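Local coordinates for pyridoxamine 5-phosphate-dependent dehydrase (Escherichia coli, PDB 3B8X), which catalyses the removal of the C3'-hydroxyl group from GDP-4-keto-6-deoxy-D-mannose by a combined transamination and deoxygenation on the way to L-colitose, at residues 11-16 / 193-198; 41-46 / 50-55; 83-88 / 95-100; 339-344 / 350-355. The protein carries 1 engineered substitution. All coordinates share one frame; numbering follows the deposited sequence.

In the fold
From the N terminus, residues 11-16 lead into helix 15-27, and contact 1 joins them to the loop ahead of strand 198-202, closing a loop of 176 residues. Contacts 2 and 3 are nested inside it, one after the other: contact 2 packs helix 34-47 on edge strand 51-55, and contact 3 packs helix 91-99 on strand 82-86 of the same mixed sheet. Contact 4 follows in series and ties the turn at 339-344 to strand 351-354 at the sheet's other edge. Contacts 1 and 2 meet where Gly198 pairs with Val55; contacts 3 and 4 meet at Ala87 and Phe340 and where Gln98 packs on Phe350.

Contact 1: 11-16 / 193-198; sequences STWDDL and ATMEGG
Thr12 is the first residue of 11-16 to touch the other segment: its OG1 lies 3.9 Å from Ala193 CB, the small methyl lying beside the hydroxyl. The polar partner of that hydroxyl is OE1 of Gln264, which also takes up Ala193 N, so one glutamine oxygen on helix 255-286 bridges both segments.

Trp13 carries most of the contact. Its backbone is held by an ST turn, in which Trp13 N bonds to Ser11 OG at 3.2 Å, and the side chain leaves with CG beside the backbone N (chi1 -65°), swinging the indole across to the loop. There Trp13 NE1 donates to Ala193 O at 2.9 Å, almost straight at 170°. The acceptor lies in the plane of the indole, whereas the N-H arrives from above the carbonyl plane. Further round the same rim, Met195 CG lies at the edge of the ring, 3.8 Å from Trp13 CH2, the two side chains crossing at about a right angle.

Beyond the contact, Asp14 serves as N-cap of helix 15-27: its OD1 accepts from Leu16 N at 3.0 Å. Phe30 of the second subunit also meets the Trp13 indole, and on the other segment Glu196 forms a salt bridge with Arg252 of that subunit while Gly197 touches the bound sugar-nucleotide adduct.

Tryptophan thus suits its place twice over, offering one directed N-H and a broad apolar rim. The buried carbonyl of Ala193 is thereby satisfied by a side chain, which links the N-terminal segment to a loop lining the active site.

Contact 2: 41-46 / 50-55; sequences TQFAKT and KYAVMV
Ala52 CB sits between two consecutive helical residues, 4.0 Å from Phe43 CB and the same distance from Ala44 CB, and it also comes within 3.8 Å of Ala44 N. With a methyl on each side, Ala44 and Ala52 let helix and strand come close: their axes pass 6.7 Å apart, the chain directions 131° from each other. Ala44 CB further abuts the backbone leading into the strand, 3.9 Å from both Lys50 O and Tyr51 C.

Phe43 flanks this alanine pair. Its CG is roughly opposite the backbone N (chi1 -159°), and its CD2 meets the Ala52 methyl obliquely while the ring itself is packed among other aromatics.

One shell out, within the helix, Thr46 OG1 bonds to Gln42 O at 2.7 Å; Thr46 N reaches that same oxygen from the opposite face of the carbonyl. On the strand side, Lys50 and Tyr51 together oppose Thr202 in a classic beta bulge, and Lys50 CB lies over one face of the Tyr51 ring, toward its rim.

Strand 51-55 is an edge strand, paired antiparallel with 198-202. Helix 34-47 covers one face of it, the Phe43 ring reaching on to Cys199, Val201 and Phe184, while Val53 points the other way, onto helix 205-214.

Contact 3: 83-88 / 95-100; sequences IIVPAV and YPLQQY
Strand 82-86 and helix 91-99 are the first two elements of a beta-alpha-beta unit completed by strand 103-107, and Leu97 is the helical residue that meets Ile83 and Val85 of the strand. One methyl does all the touching: Leu97 CD1 lies 3.6 Å from Val85 CG1 and 4.1 Å from Ile83 CG2. Being two apart, Ile83 and Val85 project from the same face of the strand, toward the helix, while Ile84 between them points to the opposite face.

The approaches differ. Leu97 and Val85 run past each other in opposite directions, whereas the leucine crosses Ile83 at about a right angle. With CG set beside the backbone N (chi1 -56°) and the chain then extended, the leucine puts CD1 well ahead of the helix. Branched Ile83 and Val85 suit a strand and give an apolar surface; side chains from both elements fill the 8.2 Å between Ile83 CA and Leu97 CA.

The helix is kinked here. Pro96 has no N-H to give to the preceding turn, and Leu97 N makes no such bond either; farther on, Gln99 N bonds to Tyr95 O at 2.7 Å. Past the contact, Leu97 also touches Val104 and Ile66. The helix also faces the dimer partner, since Tyr95 OH and Gln99 NE2 bond to His217 O and Gly248 O of the second subunit.

A helix laid by leucine, valine and isoleucine against parallel neighbours is the crossover packing of the large domain in fold-type I pyridoxal phosphate enzymes, the aspartate aminotransferase fold.

Contact 4: 339-344 / 350-355; sequences NFLKNT and FDYTVH. With NA (sodium ion), chain M.
Apolar contact centres on one methyl of Leu341. Leu341 CD2 meets Val354 CG2 tip to tip at 3.4 Å, closer than methyl groups usually come, and lies 3.7 Å from Tyr352 CE1, which it approaches obliquely. Tyr352 and Val354, alternate residues of the edge strand, both point toward the turn; the side chain of Tyr352 slides past the leucine in the opposite direction.

Polar linkage across the gap is indirect. A water donates to Leu341 O at 2.9 Å and hydrogen-bonds to Tyr352 OH at 3.0 Å, so the same tyrosine gives the turn both carbon and hydroxyl. Within 339-344, Asn339 OD1 accepts from Leu341 N at 3.0 Å, an Asx turn that starts the short 3-10 segment.

Metal binding occupies the far side of that turn. Asn343 OD1 binds sodium at 2.3 Å, alongside two waters and three further atoms, among them Asp345 OD1 and Phe244 O of the second subunit; one of the waters also donates to Lys342 O.

An amide oxygen suits sodium, a hard, singly charged cation. Leu341, packed on Val354 and Tyr352, and a water shared with the tyrosine hydroxyl therefore join the turn to the strand, while the ion ties it to the partner subunit.

Contact 1: 11-16 / 193-198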
# COMPACT_ATOMS: atom_id res chain seq x y z
N SER B 11 -23.40 -4.03 7.51
CA SER B 11 -22.80 -5.12 6.72
C SER B 11 -23.53 -5.28 5.39
O SER B 11 -24.78 -5.23 5.35
CB SER B 11 -22.87 -6.45 7.49
OG SER B 11 -22.27 -7.50 6.75
N THR B 12 -22.78 -5.53 4.31
CA THR B 12 -23.35 -5.77 2.98
C THR B 12 -23.17 -7.25 2.63
O THR B 12 -23.45 -7.66 1.51
CB THR B 12 -22.58 -4.98 1.93
OG1 THR B 12 -21.20 -5.36 2.02
CG2 THR B 12 -22.72 -3.53 2.22
N TRP B 13 -22.71 -8.05 3.59
CA TRP B 13 -22.46 -9.45 3.37
C TRP B 13 -23.56 -10.35 3.90
O TRP B 13 -24.25 -10.03 4.88
CB TRP B 13 -21.22 -9.91 4.14
CG TRP B 13 -19.92 -9.30 3.73
CD1 TRP B 13 -19.69 -8.41 2.74
CD2 TRP B 13 -18.64 -9.67 4.24
NE1 TRP B 13 -18.34 -8.16 2.63
CE2 TRP B 13 -17.67 -8.91 3.56
CE3 TRP B 13 -18.21 -10.57 5.23
CZ2 TRP B 13 -16.31 -8.95 3.91
CZ3 TRP B 13 -16.85 -10.65 5.54
CH2 TRP B 13 -15.92 -9.83 4.88
N ASP B 14 -23.64 -11.50 3.24
CA ASP B 14 -24.52 -12.59 3.63
C ASP B 14 -23.74 -13.87 3.59
O ASP B 14 -22.50 -13.88 3.52
CB ASP B 14 -25.92 -12.67 2.98
CG ASP B 14 -25.92 -12.92 1.48
OD1 ASP B 14 -24.87 -13.28 0.90
OD2 ASP B 14 -26.99 -12.73 0.85
N ASP B 15 -24.47 -14.97 3.66
CA ASP B 15 -23.81 -16.26 3.64
C ASP B 15 -22.86 -16.36 2.44
O ASP B 15 -21.84 -17.02 2.54
CB ASP B 15 -24.83 -17.40 3.62
CG ASP B 15 -25.73 -17.39 2.35
OD1 ASP B 15 -26.76 -16.66 2.33
OD2 ASP B 15 -25.41 -18.11 1.38
N LEU B 16 -23.21 -15.73 1.31
CA LEU B 16 -22.40 -15.85 0.10
C LEU B 16 -20.99 -15.32 0.25
O LEU B 16 -20.04 -15.91 -0.28
CB LEU B 16 -23.07 -15.25 -1.13
CG LEU B 16 -24.41 -15.90 -1.51
CD1 LEU B 16 -24.94 -15.30 -2.80
CD2 LEU B 16 -24.24 -17.41 -1.65
N ALA B 193 -18.04 -4.03 -0.17
CA ALA B 193 -16.98 -4.12 0.83
C ALA B 193 -16.23 -5.43 0.81
O ALA B 193 -16.83 -6.48 0.83
CB ALA B 193 -17.60 -3.87 2.20
N THR B 194 -14.90 -5.38 0.74
CA THR B 194 -14.08 -6.57 0.68
C THR B 194 -13.04 -6.47 1.80
O THR B 194 -11.89 -6.86 1.64
CB THR B 194 -13.35 -6.60 -0.69
OG1 THR B 194 -12.55 -5.42 -0.83
CG2 THR B 194 -14.36 -6.60 -1.79
N MET B 195 -13.46 -5.92 2.93
CA MET B 195 -12.57 -5.65 4.07
C MET B 195 -11.80 -4.35 3.77
O MET B 195 -12.06 -3.34 4.40
CB MET B 195 -11.69 -6.87 4.42
CG MET B 195 -12.55 -8.10 4.64
SD MET B 195 -11.64 -9.48 5.38
CE MET B 195 -10.85 -10.09 3.99
N GLU B 196 -10.87 -4.37 2.81
CA GLU B 196 -10.22 -3.17 2.30
C GLU B 196 -10.15 -3.56 0.82
O GLU B 196 -10.21 -4.76 0.50
CB GLU B 196 -8.80 -2.98 2.86
CG GLU B 196 -8.74 -2.56 4.32
CD GLU B 196 -8.60 -1.07 4.56
OE1 GLU B 196 -8.71 -0.23 3.63
OE2 GLU B 196 -8.42 -0.74 5.73
N GLY B 197 -10.00 -2.59 -0.08
CA GLY B 197 -9.86 -2.97 -1.47
C GLY B 197 -10.00 -1.72 -2.33
O GLY B 197 -10.72 -0.79 -1.94
N GLY B 198 -9.37 -1.74 -3.50
CA GLY B 198 -9.48 -0.65 -4.44
C GLY B 198 -9.38 -1.25 -5.85
O GLY B 198 -9.13 -2.43 -6.00

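Contact 2: 41-46 / 50-55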
# COMPACT_ATOMS: atom_id res chain seq x y z
N THR B 41 -12.18 -9.29 -14.00
CA THR B 41 -12.90 -9.55 -15.23
C THR B 41 -14.34 -9.09 -15.05
O THR B 41 -14.90 -8.34 -15.86
CB THR B 41 -12.86 -11.05 -15.52
OG1 THR B 41 -11.53 -11.40 -15.92
CG2 THR B 41 -13.87 -11.43 -16.60
N GLN B 42 -14.93 -9.48 -13.93
CA GLN B 42 -16.32 -9.07 -13.66
C GLN B 42 -16.43 -7.55 -13.45
O GLN B 42 -17.44 -6.94 -13.82
CB GLN B 42 -16.87 -9.84 -12.45
CG GLN B 42 -18.19 -10.53 -12.66
CD GLN B 42 -18.49 -10.77 -14.13
OE1 GLN B 42 -17.85 -11.61 -14.79
NE2 GLN B 42 -19.49 -10.05 -14.64
N PHE B 43 -15.42 -6.98 -12.81
CA PHE B 43 -15.39 -5.56 -12.48
C PHE B 43 -15.45 -4.76 -13.75
O PHE B 43 -16.36 -3.94 -13.88
CB PHE B 43 -14.18 -5.21 -11.61
CG PHE B 43 -14.33 -3.92 -10.80
CD1 PHE B 43 -14.77 -3.93 -9.47
CD2 PHE B 43 -14.03 -2.68 -11.39
CE1 PHE B 43 -14.88 -2.74 -8.73
CE2 PHE B 43 -14.19 -1.46 -10.67
CZ PHE B 43 -14.58 -1.50 -9.35
N ALA B 44 -14.53 -5.03 -14.68
CA ALA B 44 -14.45 -4.31 -15.96
C ALA B 44 -15.80 -4.40 -16.67
O ALA B 44 -16.35 -3.41 -17.13
CB ALA B 44 -13.37 -4.91 -16.85
N LYS B 45 -16.35 -5.61 -16.69
CA LYS B 45 -17.64 -5.82 -17.32
C LYS B 45 -18.75 -4.99 -16.68
O LYS B 45 -19.58 -4.38 -17.39
CB LYS B 45 -18.02 -7.30 -17.24
CG LYS B 45 -19.38 -7.69 -17.79
CD LYS B 45 -19.30 -9.11 -18.36
CE LYS B 45 -20.45 -10.00 -17.92
NZ LYS B 45 -20.31 -11.37 -18.50
N THR B 46 -18.78 -4.99 -15.35
CA THR B 46 -19.82 -4.31 -14.61
C THR B 46 -19.90 -2.84 -14.99
O THR B 46 -20.99 -2.34 -15.22
CB THR B 46 -19.62 -4.44 -13.11
OG1 THR B 46 -19.69 -5.81 -12.74
CG2 THR B 46 -20.71 -3.72 -12.43
N LYS B 50 -12.38 -1.61 -20.45
CA LYS B 50 -11.78 -2.81 -21.02
C LYS B 50 -11.04 -3.56 -19.94
O LYS B 50 -10.97 -4.78 -19.97
CB LYS B 50 -10.80 -2.52 -22.15
CG LYS B 50 -11.33 -1.51 -23.16
CD LYS B 50 -10.28 -1.09 -24.19
CE LYS B 50 -10.51 -1.76 -25.54
NZ LYS B 50 -9.60 -2.93 -25.77
N TYR B 51 -10.45 -2.82 -19.01
CA TYR B 51 -9.63 -3.47 -18.02
C TYR B 51 -9.92 -3.03 -16.62
O TYR B 51 -10.37 -1.91 -16.39
CB TYR B 51 -8.19 -3.06 -18.28
CG TYR B 51 -7.73 -3.33 -19.66
CD1 TYR B 51 -7.55 -2.31 -20.56
CD2 TYR B 51 -7.39 -4.63 -20.03
CE1 TYR B 51 -7.11 -2.57 -21.84
CE2 TYR B 51 -6.91 -4.89 -21.28
CZ TYR B 51 -6.78 -3.86 -22.18
OH TYR B 51 -6.30 -4.13 -23.42
N ALA B 52 -9.54 -3.88 -15.68
CA ALA B 52 -9.66 -3.58 -14.25
C ALA B 52 -8.45 -4.18 -13.52
O ALA B 52 -8.00 -5.29 -13.86
CB ALA B 52 -10.96 -4.16 -13.69
N VAL B 53 -7.89 -3.41 -12.58
CA VAL B 53 -6.75 -3.87 -11.76
C VAL B 53 -7.11 -3.64 -10.31
O VAL B 53 -7.15 -2.51 -9.88
CB VAL B 53 -5.42 -3.16 -11.99
CG1 VAL B 53 -4.38 -3.75 -11.04
CG2 VAL B 53 -4.90 -3.30 -13.44
N MET B 54 -7.31 -4.72 -9.56
CA MET B 54 -7.62 -4.64 -8.13
C MET B 54 -6.38 -4.42 -7.27
O MET B 54 -5.34 -5.01 -7.53
CB MET B 54 -8.24 -5.92 -7.65
CG MET B 54 -8.85 -5.77 -6.22
SD MET B 54 -9.45 -7.38 -5.62
CE MET B 54 -10.50 -6.95 -4.20
N VAL B 55 -6.49 -3.57 -6.27
CA VAL B 55 -5.36 -3.22 -5.43
C VAL B 55 -5.79 -3.20 -3.99
O VAL B 55 -6.95 -3.40 -3.65
CB VAL B 55 -4.68 -1.86 -5.81
CG1 VAL B 55 -3.94 -2.01 -7.15
CG2 VAL B 55 -5.71 -0.77 -5.90

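Contact 3: 83-88 / 95-100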
# COMPACT_ATOMS: atom_id res chain seq x y z
N ILE B 83 -1.80 19.83 -12.56
CA ILE B 83 -3.02 19.03 -12.40
C ILE B 83 -3.99 19.83 -11.50
O ILE B 83 -3.61 20.36 -10.43
CB ILE B 83 -2.75 17.57 -11.87
CG1 ILE B 83 -4.06 16.79 -11.74
CG2 ILE B 83 -2.08 17.57 -10.51
CD1 ILE B 83 -3.98 15.34 -12.17
N ILE B 84 -5.24 19.94 -11.96
CA ILE B 84 -6.30 20.67 -11.26
C ILE B 84 -7.16 19.61 -10.53
O ILE B 84 -7.43 18.54 -11.05
CB ILE B 84 -7.26 21.34 -12.30
CG1 ILE B 84 -6.60 22.55 -12.96
CG2 ILE B 84 -8.61 21.70 -11.69
CD1 ILE B 84 -7.33 22.99 -14.21
N VAL B 85 -7.56 19.92 -9.30
CA VAL B 85 -8.41 19.02 -8.52
C VAL B 85 -9.40 19.94 -7.78
O VAL B 85 -9.05 21.11 -7.51
CB VAL B 85 -7.61 18.37 -7.36
CG1 VAL B 85 -6.67 17.32 -7.89
CG2 VAL B 85 -6.85 19.43 -6.59
N PRO B 86 -10.56 19.41 -7.40
CA PRO B 86 -11.52 20.18 -6.58
C PRO B 86 -10.95 20.33 -5.17
O PRO B 86 -10.03 19.61 -4.76
CB PRO B 86 -12.76 19.27 -6.56
CG PRO B 86 -12.20 17.88 -6.70
CD PRO B 86 -11.06 18.06 -7.71
N ALA B 87 -11.49 21.29 -4.45
CA ALA B 87 -11.07 21.69 -3.12
C ALA B 87 -11.52 20.72 -2.05
O ALA B 87 -11.08 20.83 -0.92
CB ALA B 87 -11.60 23.10 -2.79
N VAL B 88 -12.50 19.88 -2.36
CA VAL B 88 -13.02 19.01 -1.32
C VAL B 88 -13.01 17.63 -1.86
O VAL B 88 -13.50 17.39 -2.97
CB VAL B 88 -14.52 19.28 -0.99
CG1 VAL B 88 -15.08 18.24 0.08
CG2 VAL B 88 -14.71 20.76 -0.55
N TYR B 95 -2.52 13.28 -1.94
CA TYR B 95 -1.13 12.92 -1.63
C TYR B 95 -0.29 12.43 -2.80
O TYR B 95 0.89 12.80 -2.92
CB TYR B 95 -1.03 11.97 -0.43
CG TYR B 95 -1.69 12.42 0.90
CD1 TYR B 95 -1.77 13.76 1.30
CD2 TYR B 95 -2.27 11.48 1.74
CE1 TYR B 95 -2.37 14.12 2.52
CE2 TYR B 95 -2.85 11.82 2.94
CZ TYR B 95 -2.92 13.13 3.32
OH TYR B 95 -3.46 13.42 4.56
N PRO B 96 -0.84 11.48 -3.57
CA PRO B 96 -0.05 10.92 -4.68
C PRO B 96 0.38 12.10 -5.58
O PRO B 96 1.36 12.03 -6.29
CB PRO B 96 -1.06 10.01 -5.42
CG PRO B 96 -2.14 9.70 -4.41
CD PRO B 96 -2.19 10.89 -3.46
N LEU B 97 -0.35 13.19 -5.55
CA LEU B 97 -0.01 14.29 -6.44
C LEU B 97 1.28 14.87 -5.96
O LEU B 97 2.22 15.07 -6.72
CB LEU B 97 -1.14 15.33 -6.46
CG LEU B 97 -2.55 14.85 -6.83
CD1 LEU B 97 -3.46 16.07 -6.96
CD2 LEU B 97 -2.56 14.05 -8.16
N GLN B 98 1.36 15.07 -4.66
CA GLN B 98 2.57 15.64 -4.08
C GLN B 98 3.67 14.61 -4.11
O GLN B 98 4.83 14.96 -4.16
CB GLN B 98 2.32 15.94 -2.61
CG GLN B 98 3.51 16.55 -1.85
CD GLN B 98 4.43 15.51 -1.21
OE1 GLN B 98 4.08 14.34 -1.04
NE2 GLN B 98 5.66 15.93 -0.93
N GLN B 99 3.29 13.34 -3.97
CA GLN B 99 4.25 12.26 -3.96
C GLN B 99 4.94 12.10 -5.29
O GLN B 99 6.06 11.65 -5.34
CB GLN B 99 3.60 10.98 -3.44
CG GLN B 99 3.30 11.18 -1.93
CD GLN B 99 2.19 10.25 -1.39
OE1 GLN B 99 1.48 9.59 -2.15
NE2 GLN B 99 2.12 10.13 -0.05
N TYR B 100 4.29 12.54 -6.37
CA TYR B 100 4.91 12.50 -7.69
C TYR B 100 5.39 13.85 -8.18
O TYR B 100 5.66 14.02 -9.37
CB TYR B 100 4.03 11.80 -8.71
CG TYR B 100 4.14 10.31 -8.48
CD1 TYR B 100 3.50 9.71 -7.38
CD2 TYR B 100 4.99 9.53 -9.27
CE1 TYR B 100 3.70 8.35 -7.10
CE2 TYR B 100 5.21 8.21 -8.97
CZ TYR B 100 4.58 7.63 -7.89
OH TYR B 100 4.76 6.28 -7.71

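Contact 4: 339-344 / 350-355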
# COMPACT_ATOMS: atom_id res chain seq x y z
N ASN B 339 -12.87 21.80 3.38
CA ASN B 339 -11.99 22.61 2.55
C ASN B 339 -10.55 22.17 2.78
O ASN B 339 -9.90 22.50 3.78
CB ASN B 339 -12.08 24.07 2.93
CG ASN B 339 -11.07 24.91 2.16
OD1 ASN B 339 -10.65 24.54 1.07
ND2 ASN B 339 -10.71 26.04 2.71
N PHE B 340 -10.04 21.37 1.86
CA PHE B 340 -8.70 20.87 2.01
C PHE B 340 -7.70 22.02 2.12
O PHE B 340 -6.62 21.83 2.66
CB PHE B 340 -8.35 19.95 0.84
CG PHE B 340 -7.15 19.07 1.09
CD1 PHE B 340 -7.25 17.96 1.91
CD2 PHE B 340 -5.94 19.34 0.48
CE1 PHE B 340 -6.16 17.14 2.14
CE2 PHE B 340 -4.82 18.53 0.69
CZ PHE B 340 -4.93 17.44 1.56
N LEU B 341 -8.03 23.21 1.61
CA LEU B 341 -7.01 24.23 1.69
C LEU B 341 -6.68 24.70 3.07
O LEU B 341 -5.71 25.40 3.29
CB LEU B 341 -7.22 25.37 0.72
CG LEU B 341 -7.02 24.65 -0.60
CD1 LEU B 341 -8.25 24.77 -1.50
CD2 LEU B 341 -5.71 25.08 -1.24
N LYS B 342 -7.45 24.25 4.04
CA LYS B 342 -7.14 24.66 5.37
C LYS B 342 -5.93 23.94 5.87
O LYS B 342 -5.33 24.34 6.87
CB LYS B 342 -8.31 24.32 6.29
CG LYS B 342 -8.43 22.83 6.50
CD LYS B 342 -9.68 22.42 7.24
CE LYS B 342 -10.23 21.12 6.62
NZ LYS B 342 -11.34 20.48 7.40
N ASN B 343 -5.56 22.85 5.21
CA ASN B 343 -4.49 21.99 5.69
C ASN B 343 -3.07 22.50 5.46
O ASN B 343 -2.30 21.97 4.66
CB ASN B 343 -4.67 20.53 5.23
CG ASN B 343 -5.96 19.89 5.75
OD1 ASN B 343 -6.12 19.64 6.95
ND2 ASN B 343 -6.88 19.55 4.83
N THR B 344 -2.72 23.49 6.25
CA THR B 344 -1.40 24.08 6.19
C THR B 344 -0.33 23.06 6.55
O THR B 344 0.79 23.14 6.05
CB THR B 344 -1.31 25.32 7.14
OG1 THR B 344 -2.04 25.07 8.35
CG2 THR B 344 -1.88 26.54 6.46
N PHE B 350 3.48 20.56 -0.42
CA PHE B 350 2.99 20.64 -1.79
C PHE B 350 3.55 21.83 -2.56
O PHE B 350 3.87 22.86 -2.00
CB PHE B 350 1.47 20.84 -1.78
CG PHE B 350 0.69 19.58 -1.61
CD1 PHE B 350 0.81 18.84 -0.46
CD2 PHE B 350 -0.20 19.16 -2.60
CE1 PHE B 350 0.06 17.68 -0.30
CE2 PHE B 350 -0.94 17.95 -2.46
CZ PHE B 350 -0.81 17.23 -1.30
N ASP B 351 3.50 21.69 -3.88
CA ASP B 351 3.80 22.76 -4.82
C ASP B 351 2.39 22.99 -5.39
O ASP B 351 1.93 22.25 -6.23
CB ASP B 351 4.74 22.23 -5.91
CG ASP B 351 4.78 23.13 -7.13
OD1 ASP B 351 4.45 24.32 -6.96
OD2 ASP B 351 5.13 22.68 -8.24
N TYR B 352 1.67 23.98 -4.88
CA TYR B 352 0.31 24.16 -5.36
C TYR B 352 -0.07 25.61 -5.43
O TYR B 352 0.59 26.47 -4.86
CB TYR B 352 -0.67 23.53 -4.38
CG TYR B 352 -0.80 24.30 -3.08
CD1 TYR B 352 -1.94 25.04 -2.77
CD2 TYR B 352 0.22 24.24 -2.13
CE1 TYR B 352 -2.05 25.72 -1.56
CE2 TYR B 352 0.13 24.92 -0.91
CZ TYR B 352 -1.00 25.66 -0.64
OH TYR B 352 -1.05 26.34 0.56
N THR B 353 -1.22 25.84 -6.04
CA THR B 353 -1.78 27.17 -6.14
C THR B 353 -3.29 27.03 -5.98
O THR B 353 -3.85 25.95 -6.09
CB THR B 353 -1.53 27.78 -7.55
OG1 THR B 353 -1.93 29.15 -7.58
CG2 THR B 353 -2.31 27.04 -8.60
N VAL B 354 -3.95 28.15 -5.74
CA VAL B 354 -5.39 28.15 -5.69
C VAL B 354 -5.98 29.02 -6.78
O VAL B 354 -5.65 30.19 -6.90
CB VAL B 354 -5.93 28.70 -4.40
CG1 VAL B 354 -7.42 28.81 -4.56
CG2 VAL B 354 -5.62 27.78 -3.27
N HIS B 355 -6.91 28.46 -7.54
CA HIS B 355 -7.57 29.26 -8.54
C HIS B 355 -8.62 30.13 -7.89
O HIS B 355 -9.55 29.63 -7.28
CB HIS B 355 -8.33 28.40 -9.53
CG HIS B 355 -9.16 29.21 -10.47
ND1 HIS B 355 -8.62 30.15 -11.31
CD2 HIS B 355 -10.50 29.21 -10.71
CE1 HIS B 355 -9.57 30.69 -12.04
NE2 HIS B 355 -10.72 30.14 -11.70
NA NA M . -4.52 19.46 8.62
O HOH W 1 -3.63 26.80 1.93
O HOH W 2 -4.81 21.88 8.97
O HOH W 3 -6.15 19.86 10.27